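PDB 4OVQ: TRAP dicarboxylate ABC transporter, substrate-binding protein from Roseobacter denitrificans, which binds beta-D-glucuronate in the cleft between its two lobes and probably delivers it, as a periplasmic solute-binding protein, to a TRAP transporter. Local coordinates for residues Q70-I74 with N86-I92; E75-A79 with E132-Q136; N100-L104 with N171-T175. All blocks are in the same frame, centred on the assembly; numbering follows the deposited sequence.

How the contacts relate
Contacts 1 and 2 share helix 70-79: its first turn meets strand 84-88 and the turn after it in contact 1, and its last turn meets the start of strand 135-141 in contact 2, in the same five-stranded sheet. Their centres lie about 10 Å apart, joined by packing of Phe-87 CZ on Val-77 CG2 at 3.7 Å. Contact 1 holds Gln-70 and Asn-88 of the glucuronate pocket, whereas in contact 2 the side chain of Val-77 is about 13 Å from the sugar. Contact 3, about 13 Å from contact 1 between centres, touches it where Asn-171 ND2 donates to Gly-90 O at 3.0 Å; its Phe-174 side chain comes about 8 Å from the ligand.

Contact 1: residues Q70-I74 with N86-I92; sequences QPDAI and NFNLGPI. With BDP (beta-D-glucopyranuronic acid), chain C.
This buried helix-on-sheet contact sets the first turn of helix 70-79 against the end of strand 84-88 and the short turn after it, at the wall of the sugar pocket. Gln-70 joins the two with one flat amide used at both ends. Its OE1 accepts from the backbone N of Asn-88 at 2.8 Å, a bent bond with an angle of 136° at the hydrogen, while its NE2 donates to O3 of the glucuronate at 3.0 Å. An extended side chain, with CG anti to the backbone N (chi1 -171°), carries the amide from the helix to the sugar.

Below this polar layer the packing is apolar. Ile-74 lays CG1 almost over the centre of the Phe-87 ring, 3.6 Å from the centroid and 4° off the normal, a CH-pi contact. Ala-73 is small enough for the helix to come close to the same ring, its CB 3.7 Å from Phe-87 CE1. The branched Ile-74 also reaches the turn, where CD1 packs on Pro-91 CB at 3.7 Å and on Ile-92 CG1.

Asn-88 suits the strand end as an N-cap: its OD1 accepts from Gly-90 N at 2.9 Å, from above the carbonyl plane, while ND2 is bonded to Glu-234, which itself hydrogen-bonds the sugar. A side chain on Gly-90 would run into that OD1.

With the strand's N-H on one side of its amide and the sugar hydroxyl on the other, the two bonds would hold Gln-70 in the one flip that turns NE2 to the sugar and OE1 to the strand.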
ATOM      1  N   GLN A  70       2.312   4.516  10.072  1.00  8.57           N
ATOM      2  CA  GLN A  70       2.567   4.990   8.732  1.00  8.07           C
ATOM      3  C   GLN A  70       2.167   6.479   8.563  1.00  7.92           C
ATOM      4  O   GLN A  70       2.942   7.259   7.997  1.00  7.81           O
ATOM      5  CB  GLN A  70       1.946   4.053   7.682  1.00  7.71           C
ATOM      6  CG  GLN A  70       2.377   4.402   6.277  1.00  7.26           C
ATOM      7  CD  GLN A  70       2.423   3.269   5.275  1.00  7.03           C
ATOM      8  OE1 GLN A  70       3.094   3.402   4.265  1.00  7.59           O
ATOM      9  NE2 GLN A  70       1.750   2.147   5.559  1.00  7.16           N
ATOM     10  N   PRO A  71       0.994   6.897   9.057  1.00  7.98           N
ATOM     11  CA  PRO A  71       0.736   8.343   8.890  1.00  8.16           C
ATOM     12  C   PRO A  71       1.766   9.253   9.583  1.00  8.26           C
ATOM     13  O   PRO A  71       2.116  10.309   9.077  1.00  8.71           O
ATOM     14  CB  PRO A  71      -0.649   8.506   9.517  1.00  8.50           C
ATOM     15  CG  PRO A  71      -1.304   7.140   9.323  1.00  7.90           C
ATOM     16  CD  PRO A  71      -0.173   6.182   9.596  1.00  8.10           C
ATOM     17  N   ASP A  72       2.235   8.850  10.745  0.59  8.72           N
ATOM     18  CA  ASP A  72       3.234   9.618  11.436  0.59 10.37           C
ATOM     19  C   ASP A  72       4.539   9.642  10.626  0.59 11.59           C
ATOM     20  O   ASP A  72       5.155  10.693  10.451  0.59 11.22           O
ATOM     21  CB  ASP A  72       3.396   9.111  12.874  0.59  9.71           C
ATOM     22  CG  ASP A  72       2.135   9.367  13.733  0.59 14.92           C
ATOM     23  OD1 ASP A  72       1.338  10.257  13.365  0.59 16.62           O
ATOM     24  OD2 ASP A  72       1.928   8.688  14.768  0.59 16.66           O
ATOM     25  N   ALA A  73       4.941   8.506  10.064  1.00 10.22           N
ATOM     26  CA  ALA A  73       6.161   8.491   9.316  1.00 10.44           C
ATOM     27  C   ALA A  73       6.048   9.362   8.082  1.00  8.29           C
ATOM     28  O   ALA A  73       7.020   9.984   7.685  1.00  8.43           O
ATOM     29  CB  ALA A  73       6.517   7.061   8.927  1.00  8.60           C
ATOM     30  N   ILE A  74       4.904   9.319   7.409  1.00  8.14           N
ATOM     31  CA  ILE A  74       4.679  10.183   6.239  1.00  7.58           C
ATOM     32  C   ILE A  74       4.876  11.654   6.653  1.00 10.41           C
ATOM     33  O   ILE A  74       5.559  12.403   5.955  1.00  9.33           O
ATOM     34  CB  ILE A  74       3.309   9.933   5.609  1.00  7.22           C
ATOM     35  CG1 ILE A  74       3.252   8.536   4.945  1.00  7.55           C
ATOM     36  CG2 ILE A  74       2.949  11.071   4.615  1.00  8.10           C
ATOM     37  CD1 ILE A  74       1.832   8.022   4.835  1.00  9.16           C
ATOM     38  N   ASN A  86       9.520   3.756   2.773  1.00  7.60           N
ATOM     39  CA  ASN A  86       8.746   2.928   1.875  1.00  7.56           C
ATOM     40  C   ASN A  86       7.302   3.043   2.355  1.00  6.71           C
ATOM     41  O   ASN A  86       6.935   2.471   3.380  1.00  7.46           O
ATOM     42  CB  ASN A  86       9.253   1.475   1.903  1.00  6.95           C
ATOM     43  CG  ASN A  86       8.200   0.457   1.473  1.00  8.93           C
ATOM     44  OD1 ASN A  86       8.095  -0.626   2.047  1.00  8.45           O
ATOM     45  ND2 ASN A  86       7.403   0.810   0.481  1.00  7.82           N
ATOM     46  N   PHE A  87       6.515   3.801   1.617  1.00  6.40           N
ATOM     47  CA  PHE A  87       5.142   4.075   1.958  1.00  6.32           C
ATOM     48  C   PHE A  87       4.158   3.419   0.964  1.00  6.02           C
ATOM     49  O   PHE A  87       4.260   3.573  -0.268  1.00  7.77           O
ATOM     50  CB  PHE A  87       4.871   5.588   2.012  1.00  6.76           C
ATOM     51  CG  PHE A  87       5.652   6.315   3.049  1.00  6.64           C
ATOM     52  CD1 PHE A  87       5.839   5.764   4.302  1.00  9.28           C
ATOM     53  CD2 PHE A  87       6.185   7.564   2.753  1.00  8.98           C
ATOM     54  CE1 PHE A  87       6.571   6.439   5.269  1.00  9.98           C
ATOM     55  CE2 PHE A  87       6.907   8.261   3.696  1.00  8.89           C
ATOM     56  CZ  PHE A  87       7.094   7.701   4.952  1.00 10.82           C
ATOM     57  N   ASN A  88       3.166   2.742   1.530  1.00  7.67           N
ATOM     58  CA  ASN A  88       1.968   2.381   0.767  1.00  7.08           C
ATOM     59  C   ASN A  88       1.223   3.659   0.384  1.00  5.74           C
ATOM     60  O   ASN A  88       1.147   4.597   1.185  1.00  6.95           O
ATOM     61  CB  ASN A  88       1.080   1.560   1.673  1.00  6.12           C
ATOM     62  CG  ASN A  88      -0.104   0.919   0.962  1.00  8.56           C
ATOM     63  OD1 ASN A  88      -1.218   1.470   0.972  1.00  6.84           O
ATOM     64  ND2 ASN A  88       0.094  -0.283   0.442  1.00  8.90           N
ATOM     65  N   LEU A  89       0.664   3.733  -0.815  1.00  8.18           N
ATOM     66  CA  LEU A  89      -0.025   4.976  -1.208  1.00  9.15           C
ATOM     67  C   LEU A  89      -1.354   5.217  -0.500  1.00  7.16           C
ATOM     68  O   LEU A  89      -1.851   6.333  -0.504  1.00  9.24           O
ATOM     69  CB  LEU A  89      -0.180   5.078  -2.729  1.00  9.55           C
ATOM     70  CG  LEU A  89       0.909   5.967  -3.331  1.00  9.81           C
ATOM     71  CD1 LEU A  89       2.293   5.390  -3.176  1.00 10.01           C
ATOM     72  CD2 LEU A  89       0.605   6.275  -4.807  1.00 17.73           C
ATOM     73  N   GLY A  90      -1.911   4.183   0.130  1.00  7.64           N
ATOM     74  CA  GLY A  90      -3.160   4.319   0.870  1.00  7.86           C
ATOM     75  C   GLY A  90      -3.185   5.471   1.852  1.00  7.11           C
ATOM     76  O   GLY A  90      -4.013   6.368   1.775  1.00  8.02           O
ATOM     77  N   PRO A  91      -2.257   5.479   2.796  1.00  6.97           N
ATOM     78  CA  PRO A  91      -2.183   6.578   3.780  1.00  6.28           C
ATOM     79  C   PRO A  91      -1.618   7.893   3.230  1.00  6.25           C
ATOM     80  O   PRO A  91      -1.718   8.923   3.904  1.00 10.82           O
ATOM     81  CB  PRO A  91      -1.294   5.993   4.885  1.00 10.16           C
ATOM     82  CG  PRO A  91      -1.261   4.503   4.619  1.00 17.94           C
ATOM     83  CD  PRO A  91      -1.368   4.369   3.150  1.00  8.56           C
ATOM     84  N   ILE A  92      -1.051   7.857   2.022  1.00  7.48           N
ATOM     85  CA  ILE A  92      -0.663   9.101   1.326  1.00  9.34           C
ATOM     86  C   ILE A  92      -1.863   9.835   0.709  1.00  6.82           C
ATOM     87  O   ILE A  92      -1.850  11.082   0.563  1.00 12.32           O
ATOM     88  CB  ILE A  92       0.415   8.843   0.255  1.00 11.00           C
ATOM     89  CG1 ILE A  92       1.701   8.329   0.933  1.00 10.92           C
ATOM     90  CG2 ILE A  92       0.661  10.101  -0.588  1.00  9.26           C
ATOM     91  CD1 ILE A  92       2.781   8.012   0.013  1.00 13.05           C
TER
HETATM   92  C1  BDP C 402       0.272  -3.409   3.789  1.00  7.53           C
HETATM   93  C2  BDP C 402       1.195  -2.285   3.396  1.00  6.68           C
HETATM   94  C3  BDP C 402       1.596  -1.605   4.632  1.00  5.36           C
HETATM   95  C4  BDP C 402       0.397  -1.079   5.347  1.00  6.15           C
HETATM   96  C5  BDP C 402      -0.566  -2.202   5.653  1.00  7.19           C
HETATM   97  C6  BDP C 402      -1.852  -1.723   6.345  1.00  6.28           C
HETATM   98  O2  BDP C 402       2.369  -2.931   2.796  1.00  7.35           O
HETATM   99  O3  BDP C 402       2.359  -0.423   4.183  1.00  6.19           O
HETATM  100  O4  BDP C 402       0.815  -0.405   6.608  1.00  6.66           O
HETATM  101  O5  BDP C 402      -0.925  -2.906   4.472  1.00  6.88           O
HETATM  102  O6A BDP C 402      -1.784  -0.762   7.168  1.00  8.44           O
HETATM  103  O1  BDP C 402      -0.207  -4.131   2.692  1.00  7.09           O
HETATM  104  O6B BDP C 402      -2.853  -2.451   6.135  1.00  7.81           O

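Contact 2: residues E75-A79 with E132-Q136; sequences EQVRA and EKGIQ
A Schellman motif that ends helix 121-132 supplies one side of this contact, and the last turn of helix 70-79 the other. Gly-134 is the C-prime residue of the motif, and its positive phi (89°) suits glycine, since a side chain at these backbone angles would collide with the carbonyl oxygen of Lys-133, and its CB would also come 3.5 Å from Arg-78 CG.

The turn presents Lys-133 O to Arg-78, whose NE donates to it at 2.7 Å with the oxygen near the guanidinium plane. NE sits 34° out of the plane of that carbonyl. An arginine side chain extended from CG to NE can span the gap, and its CG and CD pass close to the same oxygen, CG at 3.2 Å from Lys-133 O. Beyond that bond the Arg-78 and Lys-133 chains run side by side in the same direction, with Arg-78 NH2 packed 3.7 Å from Lys-133 CD. Deeper in, the beta-branched residues pack together, Val-77 CG1 meeting Ile-135 CG2 at 4.2 Å.

Ile-135 opens strand 135-141 at the sheet's edge and also packs on Cys-237 of the adjoining strand 234-239, while Val-77 O accepts from Asn-239, tying the end of helix 70-79 to that strand as well.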
ATOM      1  N   GLU A  75       4.310  12.067   7.778  1.00  8.44           N
ATOM      2  CA  GLU A  75       4.526  13.426   8.236  1.00 12.03           C
ATOM      3  C   GLU A  75       6.005  13.717   8.525  1.00 12.50           C
ATOM      4  O   GLU A  75       6.505  14.833   8.257  1.00 14.51           O
ATOM      5  CB  GLU A  75       3.655  13.711   9.471  1.00 13.52           C
ATOM      6  CG  GLU A  75       3.622  15.187   9.850  1.00 27.83           C
ATOM      7  CD  GLU A  75       3.467  16.072   8.615  1.00 28.05           C
ATOM      8  OE1 GLU A  75       2.430  15.954   7.931  1.00 33.86           O
ATOM      9  OE2 GLU A  75       4.413  16.846   8.303  1.00 37.22           O
ATOM     10  N   GLN A  76       6.727  12.758   9.103  1.00  9.27           N
ATOM     11  CA  GLN A  76       8.151  12.978   9.394  1.00  9.44           C
ATOM     12  C   GLN A  76       8.953  13.183   8.099  1.00 10.66           C
ATOM     13  O   GLN A  76       9.839  14.023   8.041  1.00 11.93           O
ATOM     14  CB  GLN A  76       8.747  11.825  10.209  1.00 12.39           C
ATOM     15  CG  GLN A  76       8.201  11.672  11.602  1.00 12.65           C
ATOM     16  CD  GLN A  76       8.785  10.448  12.312  1.00 16.94           C
ATOM     17  OE1 GLN A  76       9.998  10.265  12.366  1.00 24.50           O
ATOM     18  NE2 GLN A  76       7.912   9.602  12.829  1.00 29.27           N
ATOM     19  N   VAL A  77       8.653  12.407   7.060  1.00  8.92           N
ATOM     20  CA  VAL A  77       9.359  12.572   5.789  1.00 10.26           C
ATOM     21  C   VAL A  77       9.014  13.935   5.182  1.00 13.39           C
ATOM     22  O   VAL A  77       9.898  14.676   4.762  1.00 12.15           O
ATOM     23  CB  VAL A  77       9.087  11.391   4.819  1.00  9.71           C
ATOM     24  CG1 VAL A  77       9.635  11.661   3.462  1.00 13.06           C
ATOM     25  CG2 VAL A  77       9.799  10.151   5.357  1.00  9.89           C
ATOM     26  N   ARG A  78       7.748  14.295   5.206  1.00 14.51           N
ATOM     27  CA  ARG A  78       7.332  15.575   4.621  1.00 12.55           C
ATOM     28  C   ARG A  78       8.027  16.741   5.354  1.00 16.48           C
ATOM     29  O   ARG A  78       8.509  17.694   4.736  1.00 15.01           O
ATOM     30  CB  ARG A  78       5.822  15.712   4.737  1.00 15.31           C
ATOM     31  CG  ARG A  78       5.292  16.882   3.975  1.00 19.96           C
ATOM     32  CD  ARG A  78       3.785  16.971   4.044  1.00 24.13           C
ATOM     33  NE  ARG A  78       3.313  18.042   3.166  1.00 32.40           N
ATOM     34  CZ  ARG A  78       2.346  18.908   3.454  1.00 23.62           C
ATOM     35  NH1 ARG A  78       1.720  18.862   4.629  1.00 30.73           N
ATOM     36  NH2 ARG A  78       2.014  19.840   2.561  1.00 29.42           N
ATOM     37  N   ALA A  79       8.131  16.623   6.671  1.00 13.35           N
ATOM     38  CA  ALA A  79       8.728  17.663   7.509  1.00 14.69           C
ATOM     39  C   ALA A  79      10.259  17.669   7.507  1.00 15.91           C
ATOM     40  O   ALA A  79      10.907  18.573   8.074  1.00 19.88           O
ATOM     41  CB  ALA A  79       8.208  17.507   8.934  1.00 15.89           C
ATOM     42  N   GLU A 132       4.647  17.976  -5.050  1.00 28.13           N
ATOM     43  CA  GLU A 132       3.902  19.169  -4.635  1.00 29.22           C
ATOM     44  C   GLU A 132       3.626  19.263  -3.122  1.00 25.52           C
ATOM     45  O   GLU A 132       3.575  20.356  -2.559  1.00 34.03           O
ATOM     46  CB  GLU A 132       2.582  19.225  -5.433  1.00 33.70           C
ATOM     47  CG  GLU A 132       1.446  20.062  -4.834  1.00 30.98           C
ATOM     48  CD  GLU A 132       0.134  19.935  -5.626  1.00 37.15           C
ATOM     49  OE1 GLU A 132       0.191  19.726  -6.859  1.00 40.85           O
ATOM     50  OE2 GLU A 132      -0.958  20.034  -5.016  1.00 42.17           O
ATOM     51  N   LYS A 133       3.445  18.115  -2.471  1.00 21.82           N
ATOM     52  CA  LYS A 133       3.309  18.051  -1.012  1.00 12.11           C
ATOM     53  C   LYS A 133       4.589  17.623  -0.285  1.00 18.48           C
ATOM     54  O   LYS A 133       4.528  17.176   0.856  1.00 17.54           O
ATOM     55  CB  LYS A 133       2.177  17.090  -0.624  1.00 13.29           C
ATOM     56  CG  LYS A 133       0.810  17.484  -1.142  1.00 18.82           C
ATOM     57  CD  LYS A 133       0.261  18.736  -0.459  1.00 19.86           C
ATOM     58  CE  LYS A 133      -1.003  19.180  -1.138  1.00 26.96           C
ATOM     59  NZ  LYS A 133      -1.909  19.848  -0.180  1.00 32.67           N
ATOM     60  N   GLY A 134       5.736  17.750  -0.948  1.00 17.59           N
ATOM     61  CA  GLY A 134       7.021  17.617  -0.297  1.00 16.43           C
ATOM     62  C   GLY A 134       7.602  16.216  -0.241  1.00 12.95           C
ATOM     63  O   GLY A 134       8.598  15.969   0.438  1.00 16.32           O
ATOM     64  N   ILE A 135       6.955  15.294  -0.945  1.00 14.02           N
ATOM     65  CA  ILE A 135       7.422  13.917  -0.947  1.00 15.12           C
ATOM     66  C   ILE A 135       7.645  13.362  -2.351  1.00 12.64           C
ATOM     67  O   ILE A 135       6.716  13.202  -3.134  1.00 20.52           O
ATOM     68  CB  ILE A 135       6.498  13.003  -0.157  1.00 14.15           C
ATOM     69  CG1 ILE A 135       5.127  12.901  -0.768  1.00 22.54           C
ATOM     70  CG2 ILE A 135       6.422  13.410   1.308  1.00 17.34           C
ATOM     71  CD1 ILE A 135       4.131  12.323   0.188  1.00 26.71           C
ATOM     72  N   GLN A 136       8.897  13.089  -2.670  1.00 10.83           N
ATOM     73  CA  GLN A 136       9.251  12.655  -4.022  1.00 16.11           C
ATOM     74  C   GLN A 136       9.273  11.109  -4.136  1.00 13.14           C
ATOM     75  O   GLN A 136      10.076  10.447  -3.469  1.00 11.24           O
ATOM     76  CB  GLN A 136      10.633  13.217  -4.335  1.00 18.68           C
ATOM     77  CG  GLN A 136      11.324  12.651  -5.531  1.00 26.17           C
ATOM     78  CD  GLN A 136      10.885  13.338  -6.750  1.00 24.85           C
ATOM     79  OE1 GLN A 136      10.962  14.570  -6.839  1.00 30.47           O
ATOM     80  NE2 GLN A 136      10.346  12.578  -7.688  1.00 28.11           N
TER
HETATM   81  O   HOH W   1       8.648  18.265   2.360  1.00 28.59           O

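Contact 3: residues N100-L104 with N171-T175; sequences NVVSL and NELFT
Polar contacts centre on Asn-171 and Asn-100. Besides its bond to Gly-90, Asn-171 ND2 donates to Asn-100 OD1 at 2.8 Å and nearly straight (166°), with the two amides 19° from coplanar. Asn-171 OD1 turns back to accept from Leu-173 N at 3.0 Å, and a water links this oxygen to Asn-100 ND2. A chi1 of -176° swings the amide away from the backbone N, where it can face both the helix start and segment 100-104. An alanine here would remove all of these side-chain bonds and would probably leave Leu-173 N without its cap and Asn-100 OD1 without its donor.

Van der Waals packing lies beside the amides. Leu-173 pushes its forked end against segment 100-104, CD2 lying 3.7 Å from Asn-100 O and, in an apolar contact, 4.0 Å from Leu-104 CD2. Small Ser-103 lets the Phe-174 ring come close: the ring's edge meets Ser-103 O at CE1, 3.4 Å away, and CZ lies 3.4 Å from Ser-103 OG.

An N-cap asparagine like Asn-171 is a classic way to begin a helix, and this one also ties helix 172-180 to segment 100-104, which packs against the C-terminal helices 301-310 and 315-322.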
ATOM      1  N   ASN A 100      -4.415   9.794  -4.191  1.00 13.73           N
ATOM      2  CA  ASN A 100      -5.621   9.193  -3.681  1.00 13.98           C
ATOM      3  C   ASN A 100      -6.375   8.359  -4.727  1.00 16.63           C
ATOM      4  O   ASN A 100      -7.138   7.480  -4.378  1.00 16.68           O
ATOM      5  CB  ASN A 100      -6.514  10.290  -3.098  1.00 17.71           C
ATOM      6  CG  ASN A 100      -7.324   9.825  -1.910  1.00 17.82           C
ATOM      7  OD1 ASN A 100      -6.981   8.867  -1.223  1.00 11.58           O
ATOM      8  ND2 ASN A 100      -8.403  10.546  -1.626  1.00 19.70           N
ATOM      9  N   VAL A 101      -6.128   8.598  -6.015  1.00 18.59           N
ATOM     10  CA  VAL A 101      -6.794   7.829  -7.053  1.00 18.19           C
ATOM     11  C   VAL A 101      -6.515   6.306  -6.981  1.00 16.84           C
ATOM     12  O   VAL A 101      -7.367   5.504  -7.333  1.00 19.02           O
ATOM     13  CB  VAL A 101      -6.495   8.387  -8.468  1.00 23.79           C
ATOM     14  CG1 VAL A 101      -5.163   7.908  -8.985  1.00 20.71           C
ATOM     15  CG2 VAL A 101      -7.599   7.989  -9.424  1.00 31.07           C
ATOM     16  N   VAL A 102      -5.356   5.897  -6.454  1.00 14.86           N
ATOM     17  CA  VAL A 102      -5.013   4.473  -6.448  1.00 17.16           C
ATOM     18  C   VAL A 102      -5.703   3.747  -5.293  1.00 16.26           C
ATOM     19  O   VAL A 102      -5.679   2.513  -5.230  1.00 19.79           O
ATOM     20  CB  VAL A 102      -3.469   4.226  -6.435  1.00 15.12           C
ATOM     21  CG1 VAL A 102      -2.807   4.945  -7.591  1.00 15.53           C
ATOM     22  CG2 VAL A 102      -2.851   4.642  -5.146  1.00 15.05           C
ATOM     23  N   SER A 103      -6.335   4.524  -4.410  1.00 14.77           N
ATOM     24  CA  SER A 103      -7.073   4.018  -3.278  1.00 15.40           C
ATOM     25  C   SER A 103      -8.573   3.806  -3.617  1.00 15.08           C
ATOM     26  O   SER A 103      -9.346   3.349  -2.786  1.00 16.76           O
ATOM     27  CB  SER A 103      -6.871   4.961  -2.100  1.00 14.81           C
ATOM     28  OG  SER A 103      -5.535   4.825  -1.587  1.00 17.01           O
ATOM     29  N   LEU A 104      -8.966   4.110  -4.844  1.00 15.47           N
ATOM     30  CA  LEU A 104     -10.336   3.785  -5.284  1.00 15.04           C
ATOM     31  C   LEU A 104     -10.508   2.281  -5.486  1.00 14.64           C
ATOM     32  O   LEU A 104      -9.744   1.638  -6.201  1.00 18.16           O
ATOM     33  CB  LEU A 104     -10.689   4.544  -6.568  1.00 14.81           C
ATOM     34  CG  LEU A 104     -10.953   6.031  -6.327  1.00 16.66           C
ATOM     35  CD1 LEU A 104     -10.848   6.807  -7.646  1.00 17.87           C
ATOM     36  CD2 LEU A 104     -12.309   6.273  -5.643  1.00 20.73           C
ATOM     37  N   ASN A 171      -7.824   6.320   5.718  1.00 11.22           N
ATOM     38  CA  ASN A 171      -8.218   7.022   4.498  1.00 11.79           C
ATOM     39  C   ASN A 171      -9.725   6.900   4.367  1.00 15.04           C
ATOM     40  O   ASN A 171     -10.272   5.794   4.381  1.00 10.90           O
ATOM     41  CB  ASN A 171      -7.461   6.438   3.275  1.00 10.83           C
ATOM     42  CG  ASN A 171      -7.747   7.197   1.964  1.00  9.94           C
ATOM     43  OD1 ASN A 171      -8.807   7.814   1.802  1.00 12.10           O
ATOM     44  ND2 ASN A 171      -6.797   7.157   1.039  1.00 12.49           N
ATOM     45  N   GLU A 172     -10.428   8.033   4.287  1.00 17.48           N
ATOM     46  CA  GLU A 172     -11.890   7.992   4.269  1.00 15.97           C
ATOM     47  C   GLU A 172     -12.470   7.262   3.055  1.00 15.66           C
ATOM     48  O   GLU A 172     -13.637   6.847   3.066  1.00 18.98           O
ATOM     49  CB  GLU A 172     -12.478   9.409   4.378  1.00 21.65           C
ATOM     50  CG  GLU A 172     -12.628   9.886   5.823  1.00 35.02           C
ATOM     51  CD  GLU A 172     -13.871   9.319   6.528  1.00 36.20           C
ATOM     52  OE1 GLU A 172     -15.000   9.473   6.003  1.00 38.66           O
ATOM     53  OE2 GLU A 172     -13.708   8.726   7.620  1.00 43.84           O
ATOM     54  N   LEU A 173     -11.694   7.090   1.995  1.00 13.00           N
ATOM     55  CA  LEU A 173     -12.145   6.235   0.901  1.00 15.68           C
ATOM     56  C   LEU A 173     -12.427   4.809   1.380  1.00 13.20           C
ATOM     57  O   LEU A 173     -13.323   4.142   0.887  1.00 16.08           O
ATOM     58  CB  LEU A 173     -11.134   6.177  -0.233  1.00 19.94           C
ATOM     59  CG  LEU A 173     -11.332   7.153  -1.377  1.00 27.41           C
ATOM     60  CD1 LEU A 173     -11.495   8.572  -0.835  1.00 30.40           C
ATOM     61  CD2 LEU A 173     -10.142   7.041  -2.338  1.00 19.31           C
ATOM     62  N   PHE A 174     -11.621   4.333   2.327  1.00 11.75           N
ATOM     63  CA  PHE A 174     -11.753   2.956   2.798  1.00 12.13           C
ATOM     64  C   PHE A 174     -12.894   2.822   3.810  1.00 10.40           C
ATOM     65  O   PHE A 174     -13.571   1.783   3.868  1.00 11.35           O
ATOM     66  CB  PHE A 174     -10.447   2.471   3.425  1.00 12.42           C
ATOM     67  CG  PHE A 174      -9.236   2.665   2.556  1.00  9.28           C
ATOM     68  CD1 PHE A 174      -9.312   2.547   1.165  1.00  9.02           C
ATOM     69  CD2 PHE A 174      -8.029   2.976   3.126  1.00  9.45           C
ATOM     70  CE1 PHE A 174      -8.202   2.728   0.387  1.00 11.93           C
ATOM     71  CE2 PHE A 174      -6.909   3.169   2.336  1.00  9.02           C
ATOM     72  CZ  PHE A 174      -6.999   3.073   0.976  1.00 11.75           C
ATOM     73  N   THR A 175     -13.121   3.871   4.590  1.00 13.60           N
ATOM     74  CA  THR A 175     -14.269   3.871   5.493  1.00 16.65           C
ATOM     75  C   THR A 175     -15.533   3.839   4.638  1.00 13.60           C
ATOM     76  O   THR A 175     -16.473   3.085   4.914  1.00 15.43           O
ATOM     77  CB  THR A 175     -14.294   5.081   6.455  1.00 22.26           C
ATOM     78  OG1 THR A 175     -14.228   6.294   5.710  1.00 32.49           O
ATOM     79  CG2 THR A 175     -13.153   5.042   7.405  1.00 16.60           C
TER
HETATM   80  O   HOH W   2      -9.585  10.289   1.134  1.00 19.18           O